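Local structure of ABC transporter periplasmic peptide-binding protein (Pseudoalteromonas, 4QFL) at residues Arg124-Val135 with Leu194-Asp204; Gly147-Ile155 with Phe165-Phe174. The protein binds dipeptides in the periplasm, here alanyl-phenylalanine, probably to hand them to an ABC transporter for uptake. All blocks are in the same frame, centred on the assembly; numbering follows the deposited sequence.

Contact 1 (Arg124-Val135 with Leu194-Asp204); sequences RLFDVYNPYHFV and LKANNQENLFD
Asp204 OD1 is gripped by two partners, Arg124 NH1 at 3.0 Å and the side-chain amide of Asn43. Its twin, Asp204 OD2, takes Arg124 NH2 at 2.8 Å, and both oxygens offer the lone pair on the side of the other. The result is an end-on, two-pronged salt bridge whose guanidinium and carboxylate planes lie only 3° apart. Arginine suits the place because its long chain, with CG turned opposite the backbone N (chi1 174°) and then fully extended, carries the charge from the helix end across to the partner. Its NE is held by Tyr140 OH and, weakly, by the carbonyl of Tyr132, which helps to fix the rotation of the guanidinium. A methionine in place of Arg124 would probably leave the buried carboxylate of Asp204 without its countercharge and less firmly held, by Asn43 alone of these two partners.

Tyr132 fills the space beside this bridge. Its CD2 sits over the guanidinium face, while CE2 reaches Phe203 CB at 3.6 Å; the two rings meet obliquely, with centroids 5.1 Å apart. Arg124 NH1 lies at the edge of the Phe203 ring, 3.6 Å from Phe203 CD2. Beyond them, Tyr132 OH passes Leu194 CB and is hydrogen-bonded to Ala191 O, so a tyrosine here pairs ring packing with a polar tip. Val135 CG2 lies 3.9 Å from Glu200 CB, and Pro131 CB rests on the aliphatic CD of Lys195. A buried ion pair flanked by aromatics thus joins the end of helix 115-126 and its following beta turns to the end of helix 188-196 and the chain beyond, within this family 5 solute-binding protein.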
loop_
_atom_site.group_PDB
_atom_site.type_symbol
_atom_site.label_atom_id
_atom_site.label_comp_id
_atom_site.label_asym_id
_atom_site.label_seq_id
_atom_site.Cartn_x
_atom_site.Cartn_y
_atom_site.Cartn_z
ATOM N N ARG A 124 -13.320 -8.916 13.707
ATOM C CA ARG A 124 -12.480 -7.979 14.456
ATOM C C ARG A 124 -12.560 -6.565 13.865
ATOM O O ARG A 124 -12.431 -5.570 14.576
ATOM C CB ARG A 124 -11.017 -8.448 14.505
ATOM C CG ARG A 124 -10.076 -7.433 15.156
ATOM C CD ARG A 124 -8.650 -7.931 15.334
ATOM N NE ARG A 124 -7.848 -6.943 16.059
ATOM C CZ ARG A 124 -6.542 -7.058 16.276
ATOM N NH1 ARG A 124 -5.881 -8.114 15.824
ATOM N NH2 ARG A 124 -5.891 -6.114 16.934
ATOM N N LEU A 125 -12.779 -6.480 12.559
ATOM C CA LEU A 125 -12.820 -5.188 11.868
ATOM C C LEU A 125 -14.134 -4.415 12.051
ATOM O O LEU A 125 -14.116 -3.211 12.304
ATOM C CB LEU A 125 -12.544 -5.366 10.370
ATOM C CG LEU A 125 -11.348 -6.229 9.995
ATOM C CD1 LEU A 125 -11.370 -6.483 8.493
ATOM C CD2 LEU A 125 -10.044 -5.573 10.426
ATOM N N PHE A 126 -15.268 -5.099 11.931
ATOM C CA PHE A 126 -16.546 -4.394 11.888
ATOM C C PHE A 126 -17.392 -4.557 13.141
ATOM O O PHE A 126 -18.330 -3.795 13.356
ATOM C CB PHE A 126 -17.371 -4.846 10.682
ATOM C CG PHE A 126 -17.817 -6.277 10.762
ATOM C CD1 PHE A 126 -18.858 -6.645 11.590
ATOM C CD2 PHE A 126 -17.198 -7.253 10.008
ATOM C CE1 PHE A 126 -19.264 -7.956 11.671
ATOM C CE2 PHE A 126 -17.607 -8.566 10.087
ATOM C CZ PHE A 126 -18.644 -8.919 10.919
ATOM N N ASP A 127 -17.083 -5.559 13.950
ATOM C CA ASP A 127 -17.915 -5.872 15.101
ATOM C C ASP A 127 -17.328 -5.278 16.364
ATOM O O ASP A 127 -16.293 -5.725 16.840
ATOM C CB ASP A 127 -18.050 -7.387 15.250
ATOM C CG ASP A 127 -19.152 -7.792 16.206
ATOM O OD1 ASP A 127 -19.607 -6.951 17.015
ATOM O OD2 ASP A 127 -19.550 -8.972 16.155
ATOM N N VAL A 128 -17.996 -4.272 16.914
ATOM C CA VAL A 128 -17.529 -3.641 18.144
ATOM C C VAL A 128 -17.579 -4.611 19.319
ATOM O O VAL A 128 -16.981 -4.356 20.363
ATOM C CB VAL A 128 -18.345 -2.384 18.486
ATOM C CG1 VAL A 128 -17.850 -1.189 17.696
ATOM C CG2 VAL A 128 -19.817 -2.640 18.231
ATOM N N TYR A 129 -18.294 -5.719 19.136
ATOM C CA TYR A 129 -18.404 -6.755 20.164
ATOM C C TYR A 129 -17.269 -7.754 20.135
ATOM O O TYR A 129 -17.082 -8.512 21.081
ATOM C CB TYR A 129 -19.729 -7.495 20.044
ATOM C CG TYR A 129 -20.895 -6.643 20.442
ATOM C CD1 TYR A 129 -21.150 -6.362 21.783
ATOM C CD2 TYR A 129 -21.728 -6.105 19.484
ATOM C CE1 TYR A 129 -22.219 -5.573 22.146
ATOM C CE2 TYR A 129 -22.797 -5.316 19.837
ATOM C CZ TYR A 129 -23.044 -5.054 21.165
ATOM O OH TYR A 129 -24.119 -4.265 21.492
ATOM N N ASN A 130 -16.525 -7.766 19.036
ATOM C CA ASN A 130 -15.350 -8.616 18.939
ATOM C C ASN A 130 -14.350 -8.166 19.990
ATOM O O ASN A 130 -14.022 -6.994 20.069
ATOM C CB ASN A 130 -14.755 -8.557 17.528
ATOM C CG ASN A 130 -13.573 -9.484 17.358
ATOM O OD1 ASN A 130 -12.599 -9.396 18.106
ATOM N ND2 ASN A 130 -13.658 -10.392 16.389
ATOM N N PRO A 131 -13.862 -9.102 20.806
ATOM C CA PRO A 131 -13.029 -8.708 21.940
ATOM C C PRO A 131 -11.725 -8.064 21.500
ATOM O O PRO A 131 -11.007 -7.502 22.320
ATOM C CB PRO A 131 -12.762 -10.036 22.644
ATOM C CG PRO A 131 -12.917 -11.059 21.578
ATOM C CD PRO A 131 -14.012 -10.562 20.714
ATOM N N TYR A 132 -11.420 -8.141 20.213
ATOM C CA TYR A 132 -10.188 -7.554 19.706
ATOM C C TYR A 132 -10.444 -6.302 18.874
ATOM O O TYR A 132 -9.511 -5.658 18.388
ATOM C CB TYR A 132 -9.417 -8.588 18.905
ATOM C CG TYR A 132 -8.574 -9.472 19.775
ATOM C CD1 TYR A 132 -9.130 -10.541 20.473
ATOM C CD2 TYR A 132 -7.221 -9.235 19.904
ATOM C CE1 TYR A 132 -8.347 -11.350 21.280
ATOM C CE2 TYR A 132 -6.430 -10.030 20.695
ATOM C CZ TYR A 132 -6.990 -11.087 21.384
ATOM O OH TYR A 132 -6.165 -11.862 22.166
ATOM N N HIS A 133 -11.711 -5.947 18.725
ATOM C CA HIS A 133 -12.051 -4.776 17.934
ATOM C C HIS A 133 -11.258 -3.555 18.373
ATOM O O HIS A 133 -10.736 -2.815 17.541
ATOM C CB HIS A 133 -13.544 -4.470 18.000
ATOM C CG HIS A 133 -13.946 -3.310 17.145
ATOM N ND1 HIS A 133 -13.808 -3.315 15.774
ATOM C CD2 HIS A 133 -14.458 -2.098 17.468
ATOM C CE1 HIS A 133 -14.233 -2.162 15.287
ATOM N NE2 HIS A 133 -14.632 -1.407 16.295
ATOM N N PHE A 134 -11.165 -3.350 19.681
ATOM C CA PHE A 134 -10.492 -2.168 20.217
ATOM C C PHE A 134 -9.055 -2.425 20.691
ATOM O O PHE A 134 -8.460 -1.581 21.367
ATOM C CB PHE A 134 -11.307 -1.558 21.360
ATOM C CG PHE A 134 -12.652 -1.038 20.945
ATOM C CD1 PHE A 134 -12.761 0.121 20.201
ATOM C CD2 PHE A 134 -13.806 -1.694 21.327
ATOM C CE1 PHE A 134 -14.003 0.600 19.825
ATOM C CE2 PHE A 134 -15.049 -1.218 20.956
ATOM C CZ PHE A 134 -15.147 -0.074 20.212
ATOM N N VAL A 135 -8.493 -3.576 20.341
ATOM C CA VAL A 135 -7.127 -3.870 20.753
ATOM C C VAL A 135 -6.136 -3.087 19.925
ATOM O O VAL A 135 -6.361 -2.833 18.743
ATOM C CB VAL A 135 -6.802 -5.363 20.667
ATOM C CG1 VAL A 135 -5.297 -5.587 20.717
ATOM C CG2 VAL A 135 -7.493 -6.096 21.788
ATOM N N LEU A 194 -4.553 -15.775 24.412
ATOM C CA LEU A 194 -3.994 -14.544 24.947
ATOM C C LEU A 194 -5.003 -13.777 25.796
ATOM O O LEU A 194 -4.662 -13.231 26.844
ATOM C CB LEU A 194 -3.486 -13.664 23.807
ATOM C CG LEU A 194 -2.267 -14.166 23.038
ATOM C CD1 LEU A 194 -1.908 -13.167 21.962
ATOM C CD2 LEU A 194 -1.099 -14.359 23.974
ATOM N N LYS A 195 -6.249 -13.736 25.337
ATOM C CA LYS A 195 -7.322 -13.086 26.084
ATOM C C LYS A 195 -7.420 -13.654 27.497
ATOM O O LYS A 195 -7.496 -12.906 28.473
ATOM C CB LYS A 195 -8.656 -13.232 25.348
ATOM C CG LYS A 195 -9.856 -12.640 26.051
ATOM C CD LYS A 195 -11.090 -12.710 25.164
ATOM C CE LYS A 195 -12.375 -12.600 25.973
ATOM N NZ LYS A 195 -12.530 -11.284 26.652
ATOM N N ALA A 196 -7.397 -14.977 27.606
ATOM C CA ALA A 196 -7.436 -15.626 28.910
ATOM C C ALA A 196 -6.375 -15.053 29.849
ATOM O O ALA A 196 -6.608 -14.908 31.040
ATOM C CB ALA A 196 -7.260 -17.118 28.758
ATOM N N ASN A 197 -5.210 -14.720 29.314
ATOM C CA ASN A 197 -4.150 -14.141 30.129
ATOM C C ASN A 197 -4.187 -12.621 30.185
ATOM O O ASN A 197 -3.327 -11.999 30.813
ATOM C CB ASN A 197 -2.781 -14.589 29.613
ATOM C CG ASN A 197 -2.537 -16.052 29.841
ATOM O OD1 ASN A 197 -3.264 -16.691 30.600
ATOM N ND2 ASN A 197 -1.509 -16.596 29.198
ATOM N N ASN A 198 -5.173 -12.021 29.530
ATOM C CA ASN A 198 -5.209 -10.572 29.394
ATOM C C ASN A 198 -3.947 -10.064 28.700
ATOM O O ASN A 198 -3.421 -9.005 29.044
ATOM C CB ASN A 198 -5.350 -9.909 30.755
ATOM C CG ASN A 198 -6.535 -10.434 31.532
ATOM O OD1 ASN A 198 -7.609 -10.660 30.967
ATOM N ND2 ASN A 198 -6.347 -10.648 32.837
ATOM N N GLN A 199 -3.471 -10.833 27.724
ATOM C CA GLN A 199 -2.266 -10.485 26.985
ATOM C C GLN A 199 -2.601 -10.183 25.534
ATOM O O GLN A 199 -1.781 -10.383 24.641
ATOM C CB GLN A 199 -1.267 -11.630 27.034
ATOM C CG GLN A 199 -0.824 -12.027 28.420
ATOM C CD GLN A 199 0.016 -13.292 28.392
ATOM O OE1 GLN A 199 -0.374 -14.305 27.796
ATOM N NE2 GLN A 199 1.180 -13.238 29.019
ATOM N N GLU A 200 -3.820 -9.714 25.315
ATOM C CA GLU A 200 -4.267 -9.257 24.011
ATOM C C GLU A 200 -3.224 -8.399 23.306
ATOM O O GLU A 200 -3.109 -8.437 22.084
ATOM C CB GLU A 200 -5.555 -8.450 24.165
ATOM C CG GLU A 200 -6.710 -9.202 24.802
ATOM C CD GLU A 200 -6.692 -9.176 26.328
ATOM O OE1 GLU A 200 -5.780 -8.567 26.922
ATOM O OE2 GLU A 200 -7.606 -9.770 26.936
ATOM N N ASN A 201 -2.479 -7.613 24.074
ATOM C CA ASN A 201 -1.488 -6.700 23.522
ATOM C C ASN A 201 -0.388 -7.429 22.785
ATOM O O ASN A 201 0.423 -6.814 22.098
ATOM C CB ASN A 201 -0.854 -5.870 24.633
ATOM C CG ASN A 201 0.050 -6.703 25.543
ATOM O OD1 ASN A 201 -0.302 -7.807 25.966
ATOM N ND2 ASN A 201 1.227 -6.180 25.832
ATOM N N LEU A 202 -0.350 -8.746 22.945
ATOM C CA LEU A 202 0.704 -9.558 22.357
ATOM C C LEU A 202 0.298 -10.091 21.008
ATOM O O LEU A 202 1.146 -10.502 20.228
ATOM C CB LEU A 202 1.017 -10.741 23.261
ATOM C CG LEU A 202 2.089 -10.522 24.315
ATOM C CD1 LEU A 202 2.102 -9.084 24.819
ATOM C CD2 LEU A 202 1.890 -11.512 25.444
ATOM N N PHE A 203 -1.004 -10.091 20.744
ATOM C CA PHE A 203 -1.539 -10.739 19.559
ATOM C C PHE A 203 -0.912 -10.217 18.273
ATOM O O PHE A 203 -0.510 -10.994 17.412
ATOM C CB PHE A 203 -3.066 -10.622 19.514
ATOM C CG PHE A 203 -3.705 -11.529 18.507
ATOM C CD1 PHE A 203 -3.670 -12.894 18.670
ATOM C CD2 PHE A 203 -4.340 -11.013 17.396
ATOM C CE1 PHE A 203 -4.245 -13.729 17.740
ATOM C CE2 PHE A 203 -4.919 -11.853 16.464
ATOM C CZ PHE A 203 -4.870 -13.207 16.643
ATOM N N ASP A 204 -0.805 -8.900 18.155
ATOM C CA ASP A 204 -0.298 -8.289 16.928
ATOM C C ASP A 204 1.243 -8.235 16.835
ATOM O O ASP A 204 1.795 -7.931 15.776
ATOM C CB ASP A 204 -0.900 -6.886 16.762
ATOM C CG ASP A 204 -2.401 -6.919 16.527
ATOM O OD1 ASP A 204 -2.876 -7.893 15.924
ATOM O OD2 ASP A 204 -3.110 -5.979 16.946
#

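Contact 2 (Gly147-Ile155 with Phe165-Phe174); sequences GIDQLIRKI and FELFNAESSF
A classic beta bulge interrupts the hairpin of strands 152-159 and 162-167: Arg153 and Lys154 both face Glu166. Glu166 O takes a 2.7 Å bond from Arg153 N and a weak one from Lys154 N, while Glu166 N returns a nearly straight bond to Lys154 O. Farther along, Phe168 N reaches Leu151 O at 2.8 Å.

The bulge turns Arg153 toward the opposite strand. Its CB lies over one face of the Phe168 ring, 3.9 Å from the centroid, as a CH-pi contact, and Arg153 CG touches Phe168 CE1 at 3.3 Å. A bend at chi3 (82°) then lays the guanidinium over Glu166 CB. The Glu166 carboxylate is bound by Arg164 and Ser90; its OE1 lies well out of the Arg153 guanidinium plane, 4.6 Å from Arg153 NH2, so these two charges are merely near.

On the other face, branched Ile155 sets CG1 over the Phe165 ring, and Ile152 CD1 meets that ring's edge. Leu151, just ahead of the strand, puts CD2 at the edge of Phe174, 3.4 Å from its CD1, and its own CD1 against Glu171 CD. The chemistry is thus two-sided: an apolar face suited to burial against helix 115-126, and a charged one, where Lys154 CG runs beside Glu166 CG.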
loop_
_atom_site.group_PDB
_atom_site.type_symbol
_atom_site.label_atom_id
_atom_site.label_comp_id
_atom_site.label_asym_id
_atom_site.label_seq_id
_atom_site.Cartn_x
_atom_site.Cartn_y
_atom_site.Cartn_z
ATOM N N GLY A 147 -14.457 1.663 4.018
ATOM C CA GLY A 147 -15.762 1.598 4.655
ATOM C C GLY A 147 -16.306 0.217 4.978
ATOM O O GLY A 147 -17.465 -0.077 4.697
ATOM N N ILE A 148 -15.469 -0.613 5.583
ATOM C CA ILE A 148 -15.919 -1.905 6.078
ATOM C C ILE A 148 -17.224 -1.735 6.868
ATOM O O ILE A 148 -18.201 -2.434 6.615
ATOM C CB ILE A 148 -14.819 -2.608 6.915
ATOM C CG1 ILE A 148 -14.851 -4.115 6.663
ATOM C CG2 ILE A 148 -14.883 -2.254 8.404
ATOM C CD1 ILE A 148 -14.470 -4.492 5.253
ATOM N N ASP A 149 -17.190 -0.804 7.822
ATOM C CA ASP A 149 -18.316 -0.429 8.666
ATOM C C ASP A 149 -19.653 -0.540 7.979
ATOM O O ASP A 149 -20.504 -1.340 8.356
ATOM C CB ASP A 149 -18.169 1.044 9.078
ATOM C CG ASP A 149 -18.658 1.316 10.486
ATOM O OD1 ASP A 149 -19.885 1.422 10.687
ATOM O OD2 ASP A 149 -17.809 1.428 11.389
ATOM N N GLN A 150 -19.828 0.285 6.957
ATOM C CA GLN A 150 -21.081 0.343 6.228
ATOM C C GLN A 150 -21.160 -0.786 5.210
ATOM O O GLN A 150 -21.969 -0.738 4.289
ATOM C CB GLN A 150 -21.239 1.701 5.550
ATOM C CG GLN A 150 -21.002 2.869 6.491
ATOM C CD GLN A 150 -20.482 4.100 5.782
ATOM O OE1 GLN A 150 -19.295 4.418 5.856
ATOM N NE2 GLN A 150 -21.372 4.802 5.093
ATOM N N LEU A 151 -20.326 -1.804 5.383
ATOM C CA LEU A 151 -20.340 -2.932 4.455
ATOM C C LEU A 151 -20.729 -4.276 5.056
ATOM O O LEU A 151 -21.734 -4.861 4.656
ATOM C CB LEU A 151 -19.010 -3.077 3.728
ATOM C CG LEU A 151 -19.191 -4.032 2.548
ATOM C CD1 LEU A 151 -20.217 -3.465 1.600
ATOM C CD2 LEU A 151 -17.892 -4.269 1.826
ATOM N N ILE A 152 -19.933 -4.786 5.990
ATOM C CA ILE A 152 -20.169 -6.141 6.497
ATOM C C ILE A 152 -21.160 -6.188 7.665
ATOM O O ILE A 152 -20.894 -5.625 8.727
ATOM C CB ILE A 152 -18.863 -6.834 6.928
ATOM C CG1 ILE A 152 -17.888 -6.919 5.754
ATOM C CG2 ILE A 152 -19.164 -8.216 7.429
ATOM C CD1 ILE A 152 -16.529 -7.458 6.139
ATOM N N ARG A 153 -22.292 -6.863 7.466
ATOM C CA ARG A 153 -23.327 -6.970 8.499
ATOM C C ARG A 153 -23.011 -8.105 9.468
ATOM O O ARG A 153 -23.018 -7.930 10.689
ATOM C CB ARG A 153 -24.716 -7.181 7.873
ATOM C CG ARG A 153 -25.901 -7.019 8.846
ATOM C CD ARG A 153 -27.211 -7.514 8.224
ATOM N NE ARG A 153 -27.342 -8.969 8.327
ATOM C CZ ARG A 153 -28.030 -9.730 7.481
ATOM N NH1 ARG A 153 -28.657 -9.183 6.451
ATOM N NH2 ARG A 153 -28.083 -11.045 7.660
ATOM N N LYS A 154 -22.742 -9.279 8.917
ATOM C CA LYS A 154 -22.319 -10.395 9.726
ATOM C C LYS A 154 -21.657 -11.413 8.816
ATOM O O LYS A 154 -21.675 -11.271 7.599
ATOM C CB LYS A 154 -23.501 -11.004 10.501
ATOM C CG LYS A 154 -24.662 -11.501 9.655
ATOM C CD LYS A 154 -25.752 -12.117 10.540
ATOM C CE LYS A 154 -26.850 -12.809 9.716
ATOM N NZ LYS A 154 -27.898 -13.491 10.556
ATOM N N ILE A 155 -21.033 -12.413 9.422
ATOM C CA ILE A 155 -20.527 -13.559 8.697
ATOM C C ILE A 155 -21.177 -14.776 9.327
ATOM O O ILE A 155 -20.949 -15.071 10.504
ATOM C CB ILE A 155 -19.002 -13.694 8.838
ATOM C CG1 ILE A 155 -18.320 -12.360 8.553
ATOM C CG2 ILE A 155 -18.474 -14.811 7.927
ATOM C CD1 ILE A 155 -16.823 -12.387 8.755
ATOM N N PHE A 165 -20.544 -14.173 4.077
ATOM C CA PHE A 165 -20.547 -12.753 4.430
ATOM C C PHE A 165 -21.871 -12.112 3.992
ATOM O O PHE A 165 -22.297 -12.270 2.847
ATOM C CB PHE A 165 -19.384 -12.008 3.746
ATOM C CG PHE A 165 -18.015 -12.316 4.308
ATOM C CD1 PHE A 165 -17.422 -13.560 4.118
ATOM C CD2 PHE A 165 -17.299 -11.336 4.987
ATOM C CE1 PHE A 165 -16.148 -13.835 4.624
ATOM C CE2 PHE A 165 -16.025 -11.598 5.486
ATOM C CZ PHE A 165 -15.450 -12.852 5.307
ATOM N N GLU A 166 -22.513 -11.380 4.900
ATOM C CA GLU A 166 -23.717 -10.627 4.564
ATOM C C GLU A 166 -23.396 -9.133 4.526
ATOM O O GLU A 166 -22.977 -8.556 5.531
ATOM C CB GLU A 166 -24.823 -10.897 5.584
ATOM C CG GLU A 166 -25.103 -12.366 5.817
ATOM C CD GLU A 166 -25.904 -12.988 4.689
ATOM O OE1 GLU A 166 -26.189 -12.281 3.699
ATOM O OE2 GLU A 166 -26.254 -14.185 4.794
ATOM N N LEU A 167 -23.592 -8.513 3.368
ATOM C CA LEU A 167 -23.300 -7.091 3.199
ATOM C C LEU A 167 -24.559 -6.221 3.278
ATOM O O LEU A 167 -25.664 -6.666 2.946
ATOM C CB LEU A 167 -22.597 -6.850 1.862
ATOM C CG LEU A 167 -21.452 -7.815 1.548
ATOM C CD1 LEU A 167 -20.790 -7.452 0.230
ATOM C CD2 LEU A 167 -20.438 -7.846 2.683
ATOM N N PHE A 168 -24.385 -4.979 3.721
ATOM C CA PHE A 168 -25.494 -4.042 3.793
ATOM C C PHE A 168 -25.875 -3.605 2.392
ATOM O O PHE A 168 -27.032 -3.268 2.125
ATOM C CB PHE A 168 -25.119 -2.822 4.627
ATOM C CG PHE A 168 -25.071 -3.094 6.099
ATOM C CD1 PHE A 168 -26.191 -3.555 6.762
ATOM C CD2 PHE A 168 -23.909 -2.896 6.820
ATOM C CE1 PHE A 168 -26.153 -3.815 8.125
ATOM C CE2 PHE A 168 -23.858 -3.154 8.183
ATOM C CZ PHE A 168 -24.979 -3.618 8.838
ATOM N N ASN A 169 -24.884 -3.615 1.506
ATOM C CA ASN A 169 -25.055 -3.224 0.110
ATOM C C ASN A 169 -24.046 -3.981 -0.763
ATOM O O ASN A 169 -23.009 -4.428 -0.280
ATOM C CB ASN A 169 -24.848 -1.707 -0.056
ATOM C CG ASN A 169 -25.898 -0.877 0.677
ATOM O OD1 ASN A 169 -27.017 -0.693 0.189
ATOM N ND2 ASN A 169 -25.536 -0.361 1.850
ATOM N N ALA A 170 -24.340 -4.132 -2.045
ATOM C CA ALA A 170 -23.343 -4.688 -2.945
ATOM C C ALA A 170 -22.243 -3.653 -3.176
ATOM O O ALA A 170 -22.502 -2.451 -3.239
ATOM C CB ALA A 170 -23.979 -5.103 -4.261
ATOM N N GLU A 171 -21.010 -4.131 -3.253
ATOM C CA GLU A 171 -19.875 -3.323 -3.669
ATOM C C GLU A 171 -19.093 -4.204 -4.618
ATOM O O GLU A 171 -18.696 -5.300 -4.246
ATOM C CB GLU A 171 -18.985 -2.938 -2.477
ATOM C CG GLU A 171 -19.561 -1.854 -1.578
ATOM C CD GLU A 171 -18.528 -1.207 -0.650
ATOM O OE1 GLU A 171 -18.912 -0.300 0.132
ATOM O OE2 GLU A 171 -17.340 -1.587 -0.702
ATOM N N SER A 172 -18.876 -3.740 -5.840
ATOM C CA SER A 172 -18.230 -4.573 -6.840
ATOM C C SER A 172 -16.748 -4.739 -6.578
ATOM O O SER A 172 -16.087 -5.520 -7.249
ATOM C CB SER A 172 -18.470 -4.028 -8.246
ATOM O OG SER A 172 -18.138 -2.654 -8.338
ATOM N N SER A 173 -16.224 -4.020 -5.590
ATOM C CA SER A 173 -14.800 -4.096 -5.278
ATOM C C SER A 173 -14.553 -5.066 -4.149
ATOM O O SER A 173 -13.420 -5.259 -3.730
ATOM C CB SER A 173 -14.265 -2.721 -4.881
ATOM O OG SER A 173 -14.979 -2.220 -3.762
ATOM N N PHE A 174 -15.609 -5.691 -3.655
ATOM C CA PHE A 174 -15.501 -6.434 -2.403
ATOM C C PHE A 174 -14.464 -7.574 -2.415
ATOM O O PHE A 174 -13.549 -7.603 -1.592
ATOM C CB PHE A 174 -16.870 -6.948 -1.970
ATOM C CG PHE A 174 -16.824 -7.769 -0.735
ATOM C CD1 PHE A 174 -16.732 -7.161 0.499
ATOM C CD2 PHE A 174 -16.838 -9.157 -0.807
ATOM C CE1 PHE A 174 -16.671 -7.924 1.650
ATOM C CE2 PHE A 174 -16.773 -9.919 0.328
ATOM C CZ PHE A 174 -16.691 -9.305 1.561
HETATM O O HOH W 1 -18.426 0.721 2.295
#

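Overall arrangement
Both contacts are partly buried, their centres about 24 Å (contact 1) and 21 Å (contact 2) from the centre of the chain, and helix 115-126 bears on both. In contact 1 the end of that helix and the turns after it meet the end of helix 188-196 and the chain beyond; against contact 2 the same helix packs Phe126 on Ile152 and Ile155. Contact 1 depends on a buried ion pair and aromatic packing, with no strand pairing. Contact 2 rests on backbone bonds between edge strand 152-159 and its neighbour, with Ile152, Ile155, Phe165 and Leu167 on the buried face, and Arg153 and Lys154 exposed. Along the sequence, the hairpin falls between the two segments of contact 1.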